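Beta-glucosidase (Saccharopolyspora erythraea D, PDB 5M6G) probably hydrolyses terminal, non-reducing beta-D-glucosyl residues and releases beta-D-glucose, as a two-domain glycoside hydrolase of family 3. Local coordinates at residues Asp350-Glu355 / Gly359-Glu364; Leu556-Leu561 / Met585-Ser590. One frame throughout, in Å; residues are numbered along the deposited sequence. Where two conformers were deposited one is given.

Contact 1: Asp350-Glu355 / Gly359-Glu364; sequences DYLRAE and GRVPAE
The R360 guanidinium offers its edge to the E355 carboxylate: NE reaches OE1 of E355 at 2.8 Å and NH2 reaches OE2 at 2.7 Å, a side-on, two-nitrogen salt bridge. Both oxygens lie near the guanidinium plane, yet both are met from above the carboxylate plane, since the two groups are turned 49° against each other. A bend in the arginine chain at chi3 (-65°) swings NE and NH2 back over the last turn of helix 345-357. G359 ends that helix in a Schellman motif with positive phi, and the backbone O of E355 receives a nearly straight bond from V361 N (3.3 Å, 171°) and a weak one from R360 N. Beside the salt bridge, V361 CG2 packs 3.8 Å from E355 CB and also meets L352 CD1, burying an apolar patch next to I366 of the following helix. Replacing E355 by an alanine is likely to leave R360 and R329, whose NE forms a salt bridge with OE1, without their shared anion and let the R360 guanidinium turn. With two arginines on one buried carboxylate, E355 is likely to stay ionised, and its charge ties the turn after helix 345-357 to helix 325-334.

Contact 2: Leu556-Leu561 / Met585-Ser590; sequences LLASWL and MTWMRS
W587 brings the CZ3 corner of its indole against A558 of strand 555-560 and W560 near the C-terminal end of that strand, lying 3.9 Å from CH2 of W560 and 4.1 Å from CB of A558. Both approaches are oblique to the W587 ring, and its CZ3 likewise meets the W560 ring obliquely, so the evidence is for van der Waals contact. The two indoles reach toward the contact from opposite directions and touch through atoms at their far ends, CZ3 and CH2. With CG placed anti to the backbone N (chi1 -161°), the long W587 side chain bridges the 11.0 Å between its own CA and that of A558, from a segment that is neither helix nor strand. A558 also packs on W560, two residues further along: its CB sits 3.9 Å above one face of the W560 ring, offset toward the rim, and thus lies close to both indoles. F606 adds an edge-to-face ring contact to W587, while L416 of strand 414-418 and P543 touch it as well. At the five-membered ring, NE1 gives a weak hydrogen bond to L544 O. The contact between the two segments is therefore wholly apolar: buried van der Waals packing fastens the 585-590 loop to the sheet of the C-terminal domain, while the indole N-H of W587 finds its acceptor beyond them.

How the contacts relate
From the N terminus, the chain first meets contact 1 in the family 3 N-terminal, TIM-barrel-clan region, where three residues separate the segments and the contact closes the short connection from helix 345-357 into helix 363-379. Contact 2 opens only later, in the C-terminal region: it closes a 23-residue excursion that leaves strand 555-560, passes through helix 567-573 and returns as the 585-590 loop. The two are in series, neither nested nor crossed. Their centres lie 50 Å apart on opposite sides of the chain's centre, with nearest atoms about 36 Å apart, so each ties together its own region: the end of helix 345-357 and the turn that follows it in contact 1, sheet and loop in contact 2.

Contact 1: Asp350-Glu355 / Gly359-Glu364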
loop_
_atom_site.group_PDB
_atom_site.type_symbol
_atom_site.label_atom_id
_atom_site.label_comp_id
_atom_site.label_asym_id
_atom_site.label_seq_id
_atom_site.Cartn_x
_atom_site.Cartn_y
_atom_site.Cartn_z
ATOM N N ASP A 350 7.808 -29.922 -4.945
ATOM C CA ASP A 350 8.579 -30.990 -5.581
ATOM C C ASP A 350 9.957 -30.498 -6.005
ATOM O O ASP A 350 10.967 -31.175 -5.772
ATOM C CB ASP A 350 7.820 -31.554 -6.783
ATOM C CG ASP A 350 6.627 -32.408 -6.375
ATOM O OD1 ASP A 350 6.555 -32.801 -5.195
ATOM O OD2 ASP A 350 5.774 -32.696 -7.233
ATOM N N TYR A 351 10.018 -29.316 -6.631
ATOM C CA TYR A 351 11.304 -28.758 -7.043
ATOM C C TYR A 351 12.216 -28.532 -5.846
ATOM O O TYR A 351 13.399 -28.876 -5.881
ATOM C CB TYR A 351 11.106 -27.439 -7.798
ATOM C CG TYR A 351 10.677 -27.565 -9.243
ATOM C CD1 TYR A 351 10.504 -28.809 -9.845
ATOM C CD2 TYR A 351 10.437 -26.429 -10.006
ATOM C CE1 TYR A 351 10.103 -28.908 -11.172
ATOM C CE2 TYR A 351 10.037 -26.516 -11.326
ATOM C CZ TYR A 351 9.875 -27.754 -11.906
ATOM O OH TYR A 351 9.481 -27.828 -13.218
ATOM N N LEU A 352 11.688 -27.915 -4.785
ATOM C CA LEU A 352 12.536 -27.600 -3.640
ATOM C C LEU A 352 13.011 -28.872 -2.950
ATOM O O LEU A 352 14.158 -28.944 -2.499
ATOM C CB LEU A 352 11.791 -26.693 -2.658
ATOM C CG LEU A 352 12.634 -26.113 -1.519
ATOM C CD1 LEU A 352 13.985 -25.579 -2.029
ATOM C CD2 LEU A 352 11.866 -25.015 -0.787
ATOM N N ARG A 353 12.142 -29.885 -2.865
ATOM C CA ARG A 353 12.554 -31.158 -2.281
ATOM C C ARG A 353 13.764 -31.719 -3.016
ATOM O O ARG A 353 14.738 -32.158 -2.390
ATOM C CB ARG A 353 11.403 -32.163 -2.309
ATOM C CG ARG A 353 11.705 -33.422 -1.482
ATOM C CD ARG A 353 10.727 -34.549 -1.753
ATOM N NE ARG A 353 9.381 -34.230 -1.282
ATOM C CZ ARG A 353 8.356 -33.940 -2.079
ATOM N NH1 ARG A 353 8.514 -33.940 -3.398
ATOM N NH2 ARG A 353 7.169 -33.674 -1.557
ATOM N N ALA A 354 13.725 -31.695 -4.354
ATOM C CA ALA A 354 14.841 -32.217 -5.142
ATOM C C ALA A 354 16.107 -31.395 -4.933
ATOM O O ALA A 354 17.206 -31.949 -4.885
ATOM C CB ALA A 354 14.475 -32.257 -6.623
ATOM N N GLU A 355 15.978 -30.069 -4.825
ATOM C CA GLU A 355 17.151 -29.245 -4.546
ATOM C C GLU A 355 17.759 -29.606 -3.198
ATOM O O GLU A 355 18.987 -29.671 -3.052
ATOM C CB GLU A 355 16.785 -27.759 -4.575
ATOM C CG GLU A 355 16.352 -27.241 -5.936
ATOM C CD GLU A 355 17.404 -27.455 -7.006
ATOM O OE1 GLU A 355 18.576 -27.065 -6.792
ATOM O OE2 GLU A 355 17.057 -28.030 -8.059
ATOM N N GLY A 359 21.377 -31.470 -2.177
ATOM C CA GLY A 359 22.310 -30.632 -1.451
ATOM C C GLY A 359 22.593 -29.291 -2.088
ATOM O O GLY A 359 23.468 -28.564 -1.604
ATOM N N ARG A 360 21.882 -28.944 -3.158
ATOM C CA ARG A 360 22.051 -27.641 -3.788
ATOM C C ARG A 360 21.401 -26.531 -2.972
ATOM O O ARG A 360 21.850 -25.387 -3.026
ATOM C CB ARG A 360 21.490 -27.686 -5.207
ATOM C CG ARG A 360 22.169 -28.747 -6.064
ATOM C CD ARG A 360 21.800 -28.644 -7.531
ATOM N NE ARG A 360 20.389 -28.915 -7.803
ATOM C CZ ARG A 360 19.934 -30.070 -8.281
ATOM N NH1 ARG A 360 20.777 -31.064 -8.542
ATOM N NH2 ARG A 360 18.640 -30.228 -8.510
ATOM N N VAL A 361 20.362 -26.848 -2.211
ATOM C CA VAL A 361 19.845 -25.982 -1.158
ATOM C C VAL A 361 20.161 -26.656 0.172
ATOM O O VAL A 361 19.648 -27.747 0.437
ATOM C CB VAL A 361 18.335 -25.732 -1.304
ATOM C CG1 VAL A 361 17.787 -25.086 -0.036
ATOM C CG2 VAL A 361 18.050 -24.858 -2.532
ATOM N N PRO A 362 20.985 -26.059 1.024
ATOM C CA PRO A 362 21.389 -26.750 2.255
ATOM C C PRO A 362 20.211 -26.920 3.193
ATOM O O PRO A 362 19.284 -26.103 3.225
ATOM C CB PRO A 362 22.448 -25.822 2.865
ATOM C CG PRO A 362 22.767 -24.806 1.797
ATOM C CD PRO A 362 21.571 -24.715 0.915
ATOM N N ALA A 363 20.255 -28.012 3.961
ATOM C CA ALA A 363 19.213 -28.280 4.944
ATOM C C ALA A 363 19.027 -27.119 5.913
ATOM O O ALA A 363 17.905 -26.851 6.355
ATOM C CB ALA A 363 19.546 -29.562 5.709
ATOM N N GLU A 364 20.107 -26.417 6.262
ATOM C CA GLU A 364 19.960 -25.326 7.220
ATOM C C GLU A 364 19.161 -24.164 6.640
ATOM O O GLU A 364 18.567 -23.394 7.402
ATOM C CB GLU A 364 21.331 -24.842 7.692
ATOM C CG GLU A 364 22.118 -24.076 6.651
ATOM C CD GLU A 364 23.317 -23.359 7.242
ATOM O OE1 GLU A 364 23.240 -22.121 7.451
ATOM O OE2 GLU A 364 24.328 -24.044 7.513
#

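Contact 2: Leu556-Leu561 / Met585-Ser590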
loop_
_atom_site.group_PDB
_atom_site.type_symbol
_atom_site.label_atom_id
_atom_site.label_comp_id
_atom_site.label_asym_id
_atom_site.label_seq_id
_atom_site.Cartn_x
_atom_site.Cartn_y
_atom_site.Cartn_z
ATOM N N LEU A 556 -4.883 26.317 -6.642
ATOM C CA LEU A 556 -4.516 24.941 -6.941
ATOM C C LEU A 556 -4.362 24.208 -5.619
ATOM O O LEU A 556 -3.568 24.625 -4.768
ATOM C CB LEU A 556 -3.217 24.873 -7.748
ATOM C CG LEU A 556 -2.683 23.444 -7.863
ATOM C CD1 LEU A 556 -3.691 22.577 -8.626
ATOM C CD2 LEU A 556 -1.337 23.438 -8.537
ATOM N N LEU A 557 -5.120 23.124 -5.450
ATOM C CA LEU A 557 -5.065 22.289 -4.257
ATOM C C LEU A 557 -4.769 20.869 -4.708
ATOM O O LEU A 557 -5.479 20.335 -5.567
ATOM C CB LEU A 557 -6.383 22.349 -3.480
ATOM C CG LEU A 557 -6.476 21.507 -2.195
ATOM C CD1 LEU A 557 -5.751 22.210 -1.046
ATOM C CD2 LEU A 557 -7.933 21.232 -1.847
ATOM N N ALA A 558 -3.698 20.283 -4.175
ATOM C CA ALA A 558 -3.336 18.900 -4.483
ATOM C C ALA A 558 -3.978 17.992 -3.443
ATOM O O ALA A 558 -3.703 18.122 -2.247
ATOM C CB ALA A 558 -1.817 18.716 -4.493
ATOM N N SER A 559 -4.831 17.075 -3.893
ATOM C CA SER A 559 -5.582 16.219 -2.986
ATOM C C SER A 559 -5.083 14.785 -2.948
ATOM O O SER A 559 -5.503 14.030 -2.063
ATOM C CB SER A 559 -7.073 16.217 -3.358
ATOM O OG SER A 559 -7.644 17.492 -3.120
ATOM N N TRP A 560 -4.215 14.396 -3.875
ATOM C CA TRP A 560 -3.620 13.039 -3.943
ATOM C C TRP A 560 -4.766 12.040 -4.170
ATOM O O TRP A 560 -5.613 12.278 -5.044
ATOM C CB TRP A 560 -2.749 12.776 -2.728
ATOM C CG TRP A 560 -1.861 13.923 -2.406
ATOM C CD1 TRP A 560 -1.927 14.726 -1.308
ATOM C CD2 TRP A 560 -0.793 14.434 -3.219
ATOM N NE1 TRP A 560 -0.956 15.706 -1.378
ATOM C CE2 TRP A 560 -0.242 15.543 -2.538
ATOM C CE3 TRP A 560 -0.238 14.049 -4.445
ATOM C CZ2 TRP A 560 0.845 16.271 -3.042
ATOM C CZ3 TRP A 560 0.835 14.781 -4.952
ATOM C CH2 TRP A 560 1.364 15.882 -4.246
ATOM N N LEU A 561 -4.804 10.914 -3.448
ATOM C CA LEU A 561 -5.858 9.905 -3.578
ATOM C C LEU A 561 -6.470 9.722 -2.200
ATOM O O LEU A 561 -6.056 8.831 -1.438
ATOM C CB LEU A 561 -5.310 8.586 -4.122
ATOM C CG LEU A 561 -4.592 8.725 -5.463
ATOM C CD1 LEU A 561 -3.782 7.458 -5.790
ATOM C CD2 LEU A 561 -5.589 9.062 -6.567
ATOM N N MET A 585 6.901 15.105 -2.592
ATOM C CA MET A 585 7.715 14.965 -3.794
ATOM C C MET A 585 7.950 16.353 -4.370
ATOM O O MET A 585 7.098 17.238 -4.248
ATOM C CB MET A 585 7.048 14.081 -4.881
ATOM C CG MET A 585 7.145 12.552 -4.705
ATOM S SD MET A 585 6.211 11.983 -3.281
ATOM C CE MET A 585 6.113 10.195 -3.505
ATOM N N THR A 586 9.108 16.535 -4.999
ATOM C CA THR A 586 9.386 17.765 -5.730
ATOM C C THR A 586 8.521 17.828 -6.989
ATOM O O THR A 586 8.396 16.842 -7.720
ATOM C CB THR A 586 10.874 17.819 -6.089
ATOM O OG1 THR A 586 11.657 17.889 -4.889
ATOM C CG2 THR A 586 11.180 19.023 -6.939
ATOM N N TRP A 587 7.920 18.985 -7.254
ATOM C CA TRP A 587 6.948 19.121 -8.338
ATOM C C TRP A 587 7.617 19.711 -9.578
ATOM O O TRP A 587 8.106 20.846 -9.540
ATOM C CB TRP A 587 5.770 19.988 -7.900
ATOM C CG TRP A 587 4.552 19.825 -8.755
ATOM C CD1 TRP A 587 4.442 20.088 -10.095
ATOM C CD2 TRP A 587 3.257 19.372 -8.325
ATOM N NE1 TRP A 587 3.153 19.822 -10.525
ATOM C CE2 TRP A 587 2.412 19.379 -9.458
ATOM C CE3 TRP A 587 2.734 18.959 -7.094
ATOM C CZ2 TRP A 587 1.078 18.981 -9.395
ATOM C CZ3 TRP A 587 1.399 18.567 -7.037
ATOM C CH2 TRP A 587 0.590 18.585 -8.175
ATOM N N MET A 588 7.563 18.975 -10.688
ATOM C CA MET A 588 8.315 19.316 -11.894
ATOM C C MET A 588 7.834 20.621 -12.542
ATOM O O MET A 588 6.639 20.942 -12.548
ATOM C CB MET A 588 8.193 18.180 -12.913
ATOM C CG MET A 588 6.799 18.104 -13.558
ATOM S SD MET A 588 6.427 16.592 -14.440
ATOM C CE MET A 588 5.558 15.661 -13.170
ATOM N N ARG A 589 8.792 21.378 -13.111
ATOM C CA ARG A 589 8.448 22.412 -14.085
ATOM C C ARG A 589 8.138 21.795 -15.437
ATOM O O ARG A 589 7.418 22.389 -16.247
ATOM C CB ARG A 589 9.591 23.418 -14.277
ATOM C CG ARG A 589 9.724 24.460 -13.205
ATOM C CD ARG A 589 10.739 25.543 -13.604
ATOM N NE ARG A 589 11.055 26.374 -12.451
ATOM C CZ ARG A 589 10.275 27.345 -11.996
ATOM N NH1 ARG A 589 9.120 27.616 -12.599
ATOM N NH2 ARG A 589 10.643 28.036 -10.927
ATOM N N SER A 590 8.697 20.618 -15.692
ATOM C CA SER A 590 8.598 19.978 -16.989
ATOM C C SER A 590 8.815 18.487 -16.799
ATOM O O SER A 590 9.652 18.077 -15.992
ATOM C CB SER A 590 9.635 20.552 -17.963
ATOM O OG SER A 590 9.803 19.702 -19.071
#